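Local coordinates for ATP-dependent RNA helicase HrpB (Escherichia coli, PDB 6EUD), which hydrolyses ATP to ADP and phosphate as a DExH-box NTPase of the DEAD-box helicase family and binds single-stranded RNA, at residues A19-P31 with M170-R182. Numbering follows the deposited sequence.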
ATOM      1  N   ALA A  19       3.701  37.670   2.062  1.00 84.30           N
ATOM      2  CA  ALA A  19       2.838  36.492   2.164  1.00 84.61           C
ATOM      3  C   ALA A  19       3.033  35.774   3.496  1.00 84.35           C
ATOM      4  O   ALA A  19       2.084  35.233   4.075  1.00 83.59           O
ATOM      5  CB  ALA A  19       3.102  35.529   1.007  1.00 83.53           C
ATOM      6  N   LEU A  20       4.276  35.768   3.970  1.00 84.97           N
ATOM      7  CA  LEU A  20       4.621  35.116   5.224  1.00 86.06           C
ATOM      8  C   LEU A  20       3.797  35.687   6.382  1.00 89.86           C
ATOM      9  O   LEU A  20       3.228  34.937   7.182  1.00 85.06           O
ATOM     10  CB  LEU A  20       6.122  35.268   5.494  1.00 86.16           C
ATOM     11  CG  LEU A  20       6.817  34.015   6.027  1.00 80.67           C
ATOM     12  CD1 LEU A  20       6.303  32.774   5.324  1.00 71.75           C
ATOM     13  CD2 LEU A  20       8.311  34.147   5.838  1.00 81.54           C
ATOM     14  N   ASP A  21       3.716  37.015   6.433  1.00 94.71           N
ATOM     15  CA  ASP A  21       2.992  37.728   7.480  1.00 97.59           C
ATOM     16  C   ASP A  21       1.530  37.976   7.099  1.00 99.46           C
ATOM     17  O   ASP A  21       0.931  38.963   7.526  1.00106.54           O
ATOM     18  CB  ASP A  21       3.680  39.068   7.776  1.00100.85           C
ATOM     19  CG  ASP A  21       5.195  38.946   7.903  1.00 98.82           C
ATOM     20  OD1 ASP A  21       5.684  37.913   8.402  1.00 95.97           O
ATOM     21  OD2 ASP A  21       5.901  39.894   7.497  1.00101.58           O
ATOM     22  N   CYS A  22       0.965  37.089   6.286  1.00 95.48           N
ATOM     23  CA  CYS A  22      -0.407  37.238   5.795  1.00 97.20           C
ATOM     24  C   CYS A  22      -1.204  35.944   5.903  1.00 93.21           C
ATOM     25  O   CYS A  22      -2.402  35.965   6.197  1.00 94.47           O
ATOM     26  CB  CYS A  22      -0.406  37.708   4.335  1.00100.52           C
ATOM     27  SG  CYS A  22      -2.036  37.707   3.538  1.00135.20           S
ATOM     28  N   ALA A  23      -0.531  34.822   5.660  1.00 87.85           N
ATOM     29  CA  ALA A  23      -1.192  33.527   5.617  1.00 84.51           C
ATOM     30  C   ALA A  23      -0.553  32.501   6.564  1.00 77.72           C
ATOM     31  O   ALA A  23       0.623  32.614   6.923  1.00 73.46           O
ATOM     32  CB  ALA A  23      -1.196  33.001   4.183  1.00 81.55           C
ATOM     33  N   PRO A  24      -1.344  31.501   6.983  1.00 77.59           N
ATOM     34  CA  PRO A  24      -0.830  30.387   7.790  1.00 75.97           C
ATOM     35  C   PRO A  24       0.073  29.423   6.989  1.00 75.94           C
ATOM     36  O   PRO A  24       0.922  28.756   7.585  1.00 79.72           O
ATOM     37  CB  PRO A  24      -2.108  29.683   8.266  1.00 74.06           C
ATOM     38  CG  PRO A  24      -3.140  30.044   7.263  1.00 74.48           C
ATOM     39  CD  PRO A  24      -2.808  31.435   6.819  1.00 77.82           C
ATOM     40  N   GLN A  25      -0.101  29.346   5.671  1.00 72.98           N
ATOM     41  CA  GLN A  25       0.818  28.562   4.849  1.00 70.55           C
ATOM     42  C   GLN A  25       1.316  29.391   3.658  1.00 72.12           C
ATOM     43  O   GLN A  25       0.557  30.141   3.038  1.00 73.58           O
ATOM     44  CB  GLN A  25       0.156  27.270   4.350  1.00 65.56           C
ATOM     45  CG  GLN A  25      -0.363  26.369   5.442  1.00 63.68           C
ATOM     46  CD  GLN A  25      -1.702  26.845   5.977  1.00 69.33           C
ATOM     47  OE1 GLN A  25      -2.496  27.452   5.253  1.00 74.68           O
ATOM     48  NE2 GLN A  25      -1.936  26.621   7.262  1.00 68.40           N
ATOM     49  N   VAL A  26       2.601  29.258   3.354  1.00 73.55           N
ATOM     50  CA  VAL A  26       3.179  29.888   2.180  1.00 73.38           C
ATOM     51  C   VAL A  26       3.937  28.861   1.349  1.00 73.17           C
ATOM     52  O   VAL A  26       4.799  28.155   1.866  1.00 77.93           O
ATOM     53  CB  VAL A  26       4.127  31.027   2.561  1.00 78.03           C
ATOM     54  CG1 VAL A  26       4.832  31.551   1.326  1.00 79.90           C
ATOM     55  CG2 VAL A  26       3.359  32.138   3.246  1.00 82.83           C
ATOM     56  N   LEU A  27       3.607  28.774   0.065  1.00 68.58           N
ATOM     57  CA  LEU A  27       4.284  27.851  -0.841  1.00 64.35           C
ATOM     58  C   LEU A  27       5.358  28.558  -1.684  1.00 63.14           C
ATOM     59  O   LEU A  27       5.067  29.517  -2.407  1.00 63.89           O
ATOM     60  CB  LEU A  27       3.255  27.167  -1.742  1.00 70.58           C
ATOM     61  CG  LEU A  27       3.787  26.359  -2.930  1.00 82.41           C
ATOM     62  CD1 LEU A  27       4.787  25.283  -2.492  1.00 84.83           C
ATOM     63  CD2 LEU A  27       2.642  25.742  -3.729  1.00 87.58           C
ATOM     64  N   LEU A  28       6.603  28.098  -1.574  1.00 51.03           N
ATOM     65  CA  LEU A  28       7.702  28.670  -2.353  1.00 60.43           C
ATOM     66  C   LEU A  28       8.285  27.677  -3.354  1.00 60.33           C
ATOM     67  O   LEU A  28       8.639  26.547  -3.012  1.00 60.15           O
ATOM     68  CB  LEU A  28       8.826  29.175  -1.445  1.00 59.71           C
ATOM     69  CG  LEU A  28      10.097  29.605  -2.197  1.00 61.12           C
ATOM     70  CD1 LEU A  28       9.930  30.943  -2.933  1.00 59.29           C
ATOM     71  CD2 LEU A  28      11.294  29.635  -1.282  1.00 57.01           C
ATOM     72  N   SER A  29       8.381  28.131  -4.596  1.00 62.02           N
ATOM     73  CA  SER A  29       8.965  27.366  -5.682  1.00 61.24           C
ATOM     74  C   SER A  29      10.210  28.091  -6.215  1.00 62.71           C
ATOM     75  O   SER A  29      10.171  29.289  -6.497  1.00 62.26           O
ATOM     76  CB  SER A  29       7.925  27.158  -6.778  1.00 63.59           C
ATOM     77  OG  SER A  29       8.497  26.561  -7.918  1.00 70.08           O
ATOM     78  N   ALA A  30      11.317  27.361  -6.323  1.00 67.54           N
ATOM     79  CA  ALA A  30      12.594  27.925  -6.749  1.00 77.99           C
ATOM     80  C   ALA A  30      13.579  26.807  -7.076  1.00 87.97           C
ATOM     81  O   ALA A  30      13.608  25.798  -6.372  1.00 87.63           O
ATOM     82  CB  ALA A  30      13.166  28.831  -5.666  1.00 75.97           C
ATOM     83  N   PRO A  31      14.390  26.982  -8.141  1.00 99.43           N
ATOM     84  CA  PRO A  31      15.434  26.012  -8.509  1.00105.52           C
ATOM     85  C   PRO A  31      16.346  25.714  -7.324  1.00115.03           C
ATOM     86  O   PRO A  31      16.424  26.522  -6.401  1.00119.49           O
ATOM     87  CB  PRO A  31      16.200  26.717  -9.639  1.00108.89           C
ATOM     88  CG  PRO A  31      15.819  28.176  -9.532  1.00110.29           C
ATOM     89  CD  PRO A  31      14.413  28.172  -9.010  1.00106.32           C
ATOM     90  N   MET A 170      -5.272  21.439  -2.141  1.00 85.50           N
ATOM     91  CA  MET A 170      -5.410  21.207  -0.708  1.00 79.53           C
ATOM     92  C   MET A 170      -5.401  22.543   0.042  1.00 77.35           C
ATOM     93  O   MET A 170      -6.097  22.711   1.043  1.00 77.15           O
ATOM     94  CB  MET A 170      -4.295  20.292  -0.183  1.00 73.72           C
ATOM     95  CG  MET A 170      -4.538  19.812   1.245  1.00 74.20           C
ATOM     96  SD  MET A 170      -3.178  18.880   1.995  1.00 90.13           S
ATOM     97  CE  MET A 170      -1.970  20.174   2.226  1.00 69.99           C
ATOM     98  N   LEU A 171      -4.617  23.493  -0.459  1.00 78.29           N
ATOM     99  CA  LEU A 171      -4.451  24.790   0.191  1.00 82.86           C
ATOM    100  C   LEU A 171      -4.714  25.975  -0.743  1.00 91.67           C
ATOM    101  O   LEU A 171      -3.782  26.665  -1.153  1.00 88.94           O
ATOM    102  CB  LEU A 171      -3.037  24.899   0.762  1.00 76.23           C
ATOM    103  CG  LEU A 171      -2.614  23.753   1.671  1.00 72.86           C
ATOM    104  CD1 LEU A 171      -1.150  23.872   2.075  1.00 69.95           C
ATOM    105  CD2 LEU A 171      -3.523  23.734   2.892  1.00 74.05           C
ATOM    106  N   PRO A 172      -5.988  26.224  -1.080  1.00105.77           N
ATOM    107  CA  PRO A 172      -6.307  27.344  -1.979  1.00113.19           C
ATOM    108  C   PRO A 172      -6.021  28.721  -1.366  1.00112.12           C
ATOM    109  O   PRO A 172      -5.845  29.697  -2.096  1.00115.17           O
ATOM    110  CB  PRO A 172      -7.809  27.167  -2.241  1.00121.60           C
ATOM    111  CG  PRO A 172      -8.103  25.731  -1.892  1.00121.19           C
ATOM    112  CD  PRO A 172      -7.176  25.411  -0.763  1.00115.47           C
ATOM    113  N   GLU A 173      -5.975  28.785  -0.039  1.00110.92           N
ATOM    114  CA  GLU A 173      -5.731  30.028   0.688  1.00107.18           C
ATOM    115  C   GLU A 173      -4.247  30.358   0.749  1.00 94.73           C
ATOM    116  O   GLU A 173      -3.851  31.363   1.340  1.00 93.67           O
ATOM    117  CB  GLU A 173      -6.278  29.931   2.115  1.00115.07           C
ATOM    118  CG  GLU A 173      -5.526  28.923   3.001  1.00121.62           C
ATOM    119  CD  GLU A 173      -5.823  27.464   2.658  1.00124.72           C
ATOM    120  OE1 GLU A 173      -6.797  27.198   1.920  1.00126.88           O
ATOM    121  OE2 GLU A 173      -5.066  26.582   3.114  1.00123.94           O
ATOM    122  N   ALA A 174      -3.429  29.498   0.149  1.00 84.64           N
ATOM    123  CA  ALA A 174      -1.989  29.583   0.324  1.00 77.97           C
ATOM    124  C   ALA A 174      -1.313  30.333  -0.810  1.00 78.39           C
ATOM    125  O   ALA A 174      -1.394  29.922  -1.967  1.00 80.30           O
ATOM    126  CB  ALA A 174      -1.402  28.202   0.456  1.00 71.35           C
ATOM    127  N   PRO A 175      -0.636  31.443  -0.475  1.00 77.38           N
ATOM    128  CA  PRO A 175       0.110  32.260  -1.436  1.00 73.54           C
ATOM    129  C   PRO A 175       1.226  31.477  -2.100  1.00 75.63           C
ATOM    130  O   PRO A 175       2.094  30.936  -1.411  1.00 76.98           O
ATOM    131  CB  PRO A 175       0.683  33.388  -0.574  1.00 71.67           C
ATOM    132  CG  PRO A 175      -0.218  33.463   0.597  1.00 76.02           C
ATOM    133  CD  PRO A 175      -0.637  32.046   0.868  1.00 77.48           C
ATOM    134  N   VAL A 176       1.196  31.413  -3.425  1.00 75.42           N
ATOM    135  CA  VAL A 176       2.264  30.773  -4.180  1.00 72.31           C
ATOM    136  C   VAL A 176       3.308  31.816  -4.567  1.00 73.71           C
ATOM    137  O   VAL A 176       2.991  32.838  -5.174  1.00 75.05           O
ATOM    138  CB  VAL A 176       1.730  30.064  -5.439  1.00 65.96           C
ATOM    139  CG1 VAL A 176       2.861  29.308  -6.146  1.00 56.72           C
ATOM    140  CG2 VAL A 176       0.579  29.128  -5.067  1.00 67.87           C
ATOM    141  N   VAL A 177       4.555  31.557  -4.202  1.00 71.69           N
ATOM    142  CA  VAL A 177       5.631  32.503  -4.440  1.00 70.44           C
ATOM    143  C   VAL A 177       6.696  31.858  -5.315  1.00 70.16           C
ATOM    144  O   VAL A 177       7.371  30.932  -4.889  1.00 70.80           O
ATOM    145  CB  VAL A 177       6.241  32.982  -3.113  1.00 67.65           C
ATOM    146  CG1 VAL A 177       7.501  33.783  -3.360  1.00 68.49           C
ATOM    147  CG2 VAL A 177       5.220  33.801  -2.324  1.00 64.60           C
ATOM    148  N   ILE A 178       6.841  32.347  -6.541  1.00 70.66           N
ATOM    149  CA  ILE A 178       7.686  31.673  -7.528  1.00 67.67           C
ATOM    150  C   ILE A 178       8.996  32.394  -7.833  1.00 68.55           C
ATOM    151  O   ILE A 178       9.011  33.546  -8.266  1.00 71.47           O
ATOM    152  CB  ILE A 178       6.943  31.475  -8.864  1.00 65.45           C
ATOM    153  CG1 ILE A 178       5.684  30.633  -8.645  1.00 68.67           C
ATOM    154  CG2 ILE A 178       7.873  30.816  -9.877  1.00 61.66           C
ATOM    155  CD1 ILE A 178       4.905  30.321  -9.896  1.00 70.52           C
ATOM    156  N   SER A 179      10.096  31.698  -7.604  1.00 67.03           N
ATOM    157  CA  SER A 179      11.385  32.141  -8.082  1.00 72.12           C
ATOM    158  C   SER A 179      11.791  31.259  -9.253  1.00 80.87           C
ATOM    159  O   SER A 179      11.809  30.036  -9.139  1.00 83.22           O
ATOM    160  CB  SER A 179      12.421  32.075  -6.964  1.00 70.49           C
ATOM    161  OG  SER A 179      13.746  32.080  -7.469  1.00 69.91           O
ATOM    162  N   GLU A 180      12.096  31.862 -10.392  1.00 88.17           N
ATOM    163  CA  GLU A 180      12.592  31.067 -11.507  1.00 94.90           C
ATOM    164  C   GLU A 180      13.724  31.780 -12.215  1.00 93.24           C
ATOM    165  O   GLU A 180      13.787  33.014 -12.251  1.00 93.55           O
ATOM    166  CB  GLU A 180      11.469  30.731 -12.499  1.00103.35           C
ATOM    167  CG  GLU A 180      11.308  31.717 -13.656  1.00111.60           C
ATOM    168  CD  GLU A 180      10.203  31.322 -14.625  1.00116.06           C
ATOM    169  OE1 GLU A 180       9.471  30.349 -14.339  1.00117.74           O
ATOM    170  OE2 GLU A 180      10.065  31.991 -15.673  1.00116.44           O
ATOM    171  N   GLY A 181      14.632  30.981 -12.762  1.00 89.41           N
ATOM    172  CA  GLY A 181      15.742  31.500 -13.531  1.00 84.70           C
ATOM    173  C   GLY A 181      15.508  31.270 -15.005  1.00 78.71           C
ATOM    174  O   GLY A 181      14.389  30.965 -15.424  1.00 80.14           O
ATOM    175  N   ARG A 182      16.567  31.419 -15.794  1.00 71.97           N
ATOM    176  CA  ARG A 182      16.472  31.218 -17.231  1.00 65.72           C
ATOM    177  C   ARG A 182      16.398  29.729 -17.525  1.00 67.17           C
ATOM    178  O   ARG A 182      17.284  28.965 -17.150  1.00 69.19           O
ATOM    179  CB  ARG A 182      17.653  31.860 -17.958  1.00 60.25           C
ATOM    180  CG  ARG A 182      17.679  33.382 -17.835  1.00 59.94           C
ATOM    181  CD  ARG A 182      18.722  33.993 -18.733  1.00 57.75           C
ATOM    182  NE  ARG A 182      18.154  35.034 -19.595  1.00 59.52           N
ATOM    183  CZ  ARG A 182      18.222  36.338 -19.351  1.00 65.06           C
ATOM    184  NH1 ARG A 182      18.856  36.775 -18.277  1.00 71.26           N
ATOM    185  NH2 ARG A 182      17.684  37.212 -20.191  1.00 66.86           N
TER
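With CG anti to the backbone N (chi1 172°), L28 lays its CD1 methyl beside V177, whose CG1 is also anti to its N (chi1 171°); the two chains cross at a slant, L28 CD1 lying 3.8 Å from V177 CG1. On the other face of the sheet L27 and V176 run side by side, L27 CD2 and V176 CG2 meeting at 4.2 Å. Backbone bonds set this parallel register. L27 gives its N-H to P175 O and takes that of V177, the V177 N to L27 O bond being 2.8 Å long; S29 repeats the pattern with V177 O and S179 N, and S179 N lies 2.7 Å from S29 O. Before the strands, the P175 ring fits against two alanines, its CB 3.6 Å from A19 CB and its CD 3.5 Å from A23 CB. A glycine in place of P175 would probably open a gap beneath both methyls and let the entry to strand 176-178 flex. Past the strands, A30 and P31, predicted to bind ATP within the P-loop, run on beside S179, A30 CB touching S179 CB at 3.6 Å. Strands 26-29 and 176-178 run parallel in the central sheet of a RecA-like helicase core, with strand 176-178 at its border within this chain; strand 26-29 bonds on its other side to strand 154-159, and helix 13-20 packs through L16 against V26 and V177.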